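PDB 4M8K: hypothetical protein, GDSL-like Lipase/Acylhydrolase family protein from Bacteroides uniformis, which probably acts as a hydrolase of the GDSL-like lipase/acylhydrolase family, cleaving ester bonds in a substrate that has not been identified. Local coordinates for residues A[66-71]-A[217-222]. Sequence-based numbering, arbitrary orientation.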
# COMPACT_ATOMS: atom_id res chain seq x y z
N TYR A 66 5.58 -10.46 -4.14
CA TYR A 66 6.54 -11.54 -4.18
C TYR A 66 6.99 -11.73 -5.62
O TYR A 66 8.20 -11.83 -5.90
CB TYR A 66 5.96 -12.82 -3.62
CG TYR A 66 6.97 -13.92 -3.54
CD1 TYR A 66 7.36 -14.61 -4.67
CD2 TYR A 66 7.56 -14.25 -2.32
CE1 TYR A 66 8.30 -15.59 -4.59
CE2 TYR A 66 8.50 -15.26 -2.23
CZ TYR A 66 8.86 -15.91 -3.38
OH TYR A 66 9.82 -16.87 -3.33
N ARG A 67 6.02 -11.71 -6.53
CA ARG A 67 6.27 -11.78 -7.95
C ARG A 67 7.10 -10.62 -8.39
O ARG A 67 8.13 -10.79 -9.05
CB ARG A 67 4.96 -11.81 -8.74
CG ARG A 67 4.25 -13.16 -8.70
CD ARG A 67 2.97 -13.11 -9.55
NE ARG A 67 3.21 -12.72 -10.95
CZ ARG A 67 3.44 -13.58 -11.94
NH1 ARG A 67 3.51 -14.88 -11.72
NH2 ARG A 67 3.61 -13.14 -13.15
N PHE A 68 6.67 -9.43 -8.01
CA PHE A 68 7.40 -8.21 -8.42
C PHE A 68 8.85 -8.26 -7.95
O PHE A 68 9.79 -7.96 -8.70
CB PHE A 68 6.69 -6.98 -7.91
CG PHE A 68 7.40 -5.69 -8.19
CD1 PHE A 68 7.18 -5.02 -9.37
CD2 PHE A 68 8.22 -5.13 -7.25
CE1 PHE A 68 7.76 -3.79 -9.62
CE2 PHE A 68 8.84 -3.91 -7.51
CZ PHE A 68 8.62 -3.24 -8.69
N ILE A 69 9.05 -8.66 -6.71
CA ILE A 69 10.40 -8.66 -6.16
C ILE A 69 11.27 -9.72 -6.81
O ILE A 69 12.37 -9.41 -7.24
CB ILE A 69 10.36 -8.72 -4.62
CG1 ILE A 69 9.93 -7.35 -4.09
CG2 ILE A 69 11.73 -9.06 -4.04
CD1 ILE A 69 9.45 -7.39 -2.66
N HIS A 70 10.77 -10.93 -6.95
CA HIS A 70 11.59 -12.05 -7.41
C HIS A 70 11.80 -12.03 -8.92
O HIS A 70 12.81 -12.52 -9.39
CB HIS A 70 11.01 -13.35 -6.88
CG HIS A 70 11.16 -13.47 -5.39
ND1 HIS A 70 12.09 -14.30 -4.80
CD2 HIS A 70 10.55 -12.81 -4.37
CE1 HIS A 70 12.02 -14.18 -3.49
NE2 HIS A 70 11.10 -13.28 -3.20
N GLU A 71 10.93 -11.37 -9.66
CA GLU A 71 11.07 -11.31 -11.09
C GLU A 71 12.06 -10.26 -11.52
O GLU A 71 12.58 -10.36 -12.60
CB GLU A 71 9.73 -11.01 -11.79
CG GLU A 71 8.81 -12.22 -11.85
CD GLU A 71 7.33 -11.87 -11.89
OE1 GLU A 71 6.96 -10.68 -12.14
OE2 GLU A 71 6.54 -12.79 -11.62
N GLN A 217 1.55 -4.22 -13.90
CA GLN A 217 1.29 -2.80 -13.97
C GLN A 217 2.22 -1.96 -13.09
O GLN A 217 2.60 -0.86 -13.47
CB GLN A 217 -0.19 -2.50 -13.63
CG GLN A 217 -1.10 -2.85 -14.79
CD GLN A 217 -2.57 -2.76 -14.44
OE1 GLN A 217 -3.02 -1.82 -13.78
NE2 GLN A 217 -3.33 -3.76 -14.91
N VAL A 218 2.57 -2.46 -11.90
CA VAL A 218 3.58 -1.79 -11.06
C VAL A 218 4.92 -1.72 -11.84
O VAL A 218 5.56 -0.66 -11.92
CB VAL A 218 3.71 -2.45 -9.67
CG1 VAL A 218 4.90 -1.89 -8.90
CG2 VAL A 218 2.43 -2.26 -8.86
N TRP A 219 5.30 -2.83 -12.48
CA TRP A 219 6.58 -2.88 -13.20
C TRP A 219 6.58 -1.93 -14.40
O TRP A 219 7.56 -1.24 -14.61
CB TRP A 219 6.94 -4.33 -13.62
CG TRP A 219 8.24 -4.46 -14.41
CD1 TRP A 219 8.37 -4.90 -15.70
CD2 TRP A 219 9.55 -4.12 -13.97
NE1 TRP A 219 9.68 -4.85 -16.08
CE2 TRP A 219 10.43 -4.40 -15.04
CE3 TRP A 219 10.08 -3.63 -12.77
CZ2 TRP A 219 11.80 -4.21 -14.95
CZ3 TRP A 219 11.43 -3.43 -12.69
CH2 TRP A 219 12.28 -3.71 -13.77
N GLU A 220 5.45 -1.81 -15.11
CA GLU A 220 5.33 -0.79 -16.16
C GLU A 220 5.76 0.60 -15.67
O GLU A 220 6.40 1.33 -16.40
CB GLU A 220 3.89 -0.70 -16.70
CG GLU A 220 3.43 -1.84 -17.63
CD GLU A 220 1.90 -1.82 -17.88
OE1 GLU A 220 1.33 -0.71 -17.83
OE2 GLU A 220 1.26 -2.89 -18.09
N SER A 221 5.39 0.98 -14.45
CA SER A 221 5.68 2.33 -13.96
C SER A 221 7.08 2.42 -13.34
O SER A 221 7.78 3.40 -13.52
CB SER A 221 4.60 2.75 -12.97
OG SER A 221 3.36 2.73 -13.64
N VAL A 222 7.49 1.39 -12.63
CA VAL A 222 8.76 1.45 -11.91
C VAL A 222 9.97 1.29 -12.86
O VAL A 222 11.00 1.92 -12.64
CB VAL A 222 8.78 0.41 -10.77
CG1 VAL A 222 10.13 0.31 -10.08
CG2 VAL A 222 7.73 0.76 -9.70
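Phe68 and Trp219 mark the closest backbone approach, with 7.2 Å between their CA atoms, where the helical segments 66-71 and 217-222 pass at an axis distance of 10.7 Å and a crossing angle of -47°. One side chain spans that distance. Phe68 reaches straight across, its chi1 of 176° carrying CG away from the backbone N, and sets the far end of its ring among Val218, Trp219 and Val222, one turn of the second helix.

The tightest touch is from Val218, whose CG1 methyl lies 3.5 Å from Phe68 CE1; it approaches the ring obliquely, and the two side chains run at about a right angle to each other. The rim of the same ring points at the helix backbone: Trp219 CA lies in the ring plane, 3.9 Å from Phe68 CE1. Phe68 CE1 also comes to the edge of the indole, near its plane and 3.9 Å from Trp219 CE3, while CE3 itself stands off the Phe68 ring plane. Val222 comes to the edge of the phenyl ring, its CG1 methyl near the plane and 4.1 Å from Phe68 CZ. The contact is small and wholly apolar, built around a single ring, with 156 Å² buried in all.

Polar links lie to one side: Arg67 NE forms a salt bridge with Asp215, earlier on helix 208-222, and the guanidinium carries Glu71 OE2 over one face. Phe74 packs against the Phe68 ring, while His72 stacks on Trp219. Through Val218, on Ile169 and Ile194, and Val222, on Tyr167, the C-terminal helix 208-222 packs on strands 165-170 and 192-195 of the five-stranded parallel sheet, with helix 64-71 beside it, in the alpha/beta architecture of this hydrolase family.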